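PDB 7A0J: Serine/threonine-protein kinase-like protein ACR4 from Arabidopsis thaliana, which acts as a receptor kinase that, paired with the CLE40 peptide, controls formative cell divisions in the root meristem, its extracellular propeller domain being the part crystallised. Local coordinates for residues Q67-G72 against M79-P84. Numbering follows the deposited sequence.
Sequences QPYCWG and MGVPQP. With EDO (1,2-ethanediol), chain G.
C70 and G80 form a single antiparallel, hydrogen-bonded bridge: C70 N donates almost straight to G80 O (3.1 Å, 172° at the hydrogen), meeting it from above the carbonyl plane, while G80 N returns a short bond to C70 O (2.6 Å). Residues 79-82 lie against the edge of strand 68-72, whose other edge pairs with strand 57-62, and the chain then departs. G80 CA sits over one face of the Y69 ring, 4.1 Å from its centroid, in a CH-pi contact. The ring reaches this place because CG stands anti to the backbone N (chi1 -172°), which also brings Y69 CD1 against V81 CG2; its OH hydrogen-bonds O2 of an ethanediol, probably from the crystallisation liquor. Cutting Y69 back to an alanine is likely to uncover G80 CA and remove the apolar contact to V81 CG2. On the strand face opposite Y69, beyond the bridge, the side chains of P68 and P82 cross at about a right angle, P68 CG to P82 CD 3.8 Å; before it, bent M79 lays SD 3.4 Å from W71 C and places CE against C70 CB. In this second of the seven repeats the two segments are thus bridged at C70 alone, a residue tied to C59 of strand 57-62 by a disulfide, and P68 O, buried without a hydrogen-bond partner, is met by a CA-H...O contact from V81 CA at 3.4 Å.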
loop_
_atom_site.group_PDB
_atom_site.type_symbol
_atom_site.label_atom_id
_atom_site.label_comp_id
_atom_site.label_asym_id
_atom_site.label_seq_id
_atom_site.Cartn_x
_atom_site.Cartn_y
_atom_site.Cartn_z
ATOM N N GLN A 67 1.260 -4.238 -16.145
ATOM C CA GLN A 67 2.612 -4.548 -15.609
ATOM C C GLN A 67 2.973 -3.506 -14.554
ATOM O O GLN A 67 2.542 -2.357 -14.643
ATOM C CB GLN A 67 3.645 -4.580 -16.736
ATOM C CG GLN A 67 3.402 -5.695 -17.742
ATOM C CD GLN A 67 4.548 -5.889 -18.706
ATOM O OE1 GLN A 67 5.269 -4.953 -19.048
ATOM N NE2 GLN A 67 4.718 -7.120 -19.160
ATOM N N PRO A 68 3.767 -3.872 -13.523
ATOM C CA PRO A 68 4.310 -2.883 -12.595
ATOM C C PRO A 68 5.255 -1.922 -13.332
ATOM O O PRO A 68 5.945 -2.353 -14.239
ATOM C CB PRO A 68 5.053 -3.698 -11.524
ATOM C CG PRO A 68 5.236 -5.082 -12.122
ATOM C CD PRO A 68 4.178 -5.244 -13.194
ATOM N N TYR A 69 5.231 -0.643 -12.948
ATOM C CA TYR A 69 6.107 0.429 -13.489
ATOM C C TYR A 69 6.494 1.371 -12.347
ATOM O O TYR A 69 5.598 2.045 -11.796
ATOM C CB TYR A 69 5.407 1.190 -14.617
ATOM C CG TYR A 69 6.292 2.168 -15.349
ATOM C CD1 TYR A 69 7.078 1.758 -16.415
ATOM C CD2 TYR A 69 6.356 3.501 -14.973
ATOM C CE1 TYR A 69 7.898 2.646 -17.094
ATOM C CE2 TYR A 69 7.169 4.403 -15.642
ATOM C CZ TYR A 69 7.943 3.974 -16.707
ATOM O OH TYR A 69 8.745 4.849 -17.379
ATOM N N CYS A 70 7.784 1.395 -12.000
ATOM C CA CYS A 70 8.349 2.206 -10.891
ATOM C C CYS A 70 9.156 3.378 -11.459
ATOM O O CYS A 70 9.756 3.227 -12.540
ATOM C CB CYS A 70 9.221 1.356 -9.976
ATOM S SG CYS A 70 8.370 -0.112 -9.342
ATOM N N TRP A 71 9.156 4.507 -10.747
ATOM C CA TRP A 71 10.003 5.689 -11.052
ATOM C C TRP A 71 10.558 6.267 -9.746
ATOM O O TRP A 71 9.967 6.013 -8.673
ATOM C CB TRP A 71 9.234 6.720 -11.886
ATOM C CG TRP A 71 8.037 7.331 -11.225
ATOM C CD1 TRP A 71 7.979 8.546 -10.610
ATOM C CD2 TRP A 71 6.705 6.793 -11.169
ATOM N NE1 TRP A 71 6.714 8.794 -10.156
ATOM C CE2 TRP A 71 5.909 7.735 -10.483
ATOM C CE3 TRP A 71 6.109 5.607 -11.616
ATOM C CZ2 TRP A 71 4.554 7.524 -10.232
ATOM C CZ3 TRP A 71 4.769 5.401 -11.372
ATOM C CH2 TRP A 71 4.005 6.347 -10.688
ATOM N N GLY A 72 11.670 6.996 -9.852
ATOM C CA GLY A 72 12.504 7.431 -8.720
ATOM C C GLY A 72 13.926 6.929 -8.885
ATOM O O GLY A 72 14.374 6.789 -10.040
ATOM N N MET A 79 14.138 0.676 -11.702
ATOM C CA MET A 79 12.950 1.485 -12.083
ATOM C C MET A 79 12.375 0.958 -13.406
ATOM O O MET A 79 12.979 0.041 -13.994
ATOM C CB MET A 79 13.323 2.964 -12.219
ATOM C CG MET A 79 13.830 3.584 -10.925
ATOM S SD MET A 79 12.596 3.588 -9.591
ATOM C CE MET A 79 13.010 2.073 -8.727
ATOM N N GLY A 80 11.240 1.512 -13.841
ATOM C CA GLY A 80 10.469 1.029 -15.000
ATOM C C GLY A 80 9.814 -0.308 -14.702
ATOM O O GLY A 80 9.551 -0.583 -13.516
ATOM N N VAL A 81 9.569 -1.119 -15.736
ATOM C CA VAL A 81 9.012 -2.498 -15.600
ATOM C C VAL A 81 10.128 -3.393 -15.067
ATOM O O VAL A 81 11.142 -3.579 -15.738
ATOM C CB VAL A 81 8.436 -3.021 -16.930
ATOM C CG1 VAL A 81 7.912 -4.443 -16.802
ATOM C CG2 VAL A 81 7.350 -2.102 -17.474
ATOM N N PRO A 82 9.979 -3.973 -13.852
ATOM C CA PRO A 82 11.081 -4.674 -13.191
ATOM C C PRO A 82 11.439 -6.001 -13.873
ATOM O O PRO A 82 10.535 -6.726 -14.232
ATOM C CB PRO A 82 10.541 -4.932 -11.776
ATOM C CG PRO A 82 9.043 -5.014 -11.970
ATOM C CD PRO A 82 8.744 -3.999 -13.054
ATOM N N GLN A 83 12.741 -6.268 -14.030
ATOM C CA GLN A 83 13.297 -7.552 -14.535
ATOM C C GLN A 83 13.734 -8.398 -13.340
ATOM O O GLN A 83 14.146 -7.847 -12.323
ATOM C CB GLN A 83 14.471 -7.287 -15.481
ATOM C CG GLN A 83 14.064 -6.673 -16.813
ATOM C CD GLN A 83 13.222 -7.601 -17.656
ATOM O OE1 GLN A 83 13.390 -8.816 -17.634
ATOM N NE2 GLN A 83 12.292 -7.031 -18.404
ATOM N N PRO A 84 13.670 -9.749 -13.406
ATOM C CA PRO A 84 13.159 -10.476 -14.571
ATOM C C PRO A 84 11.641 -10.334 -14.762
ATOM O O PRO A 84 10.914 -10.417 -13.791
ATOM C CB PRO A 84 13.495 -11.951 -14.283
ATOM C CG PRO A 84 14.460 -11.916 -13.112
ATOM C CD PRO A 84 14.102 -10.663 -12.341
HETATM C C1 EDO G . 8.629 8.380 -18.680
HETATM O O1 EDO G . 7.929 7.341 -19.331
HETATM C C2 EDO G . 8.383 8.422 -17.217
HETATM O O2 EDO G . 8.791 7.249 -16.538
#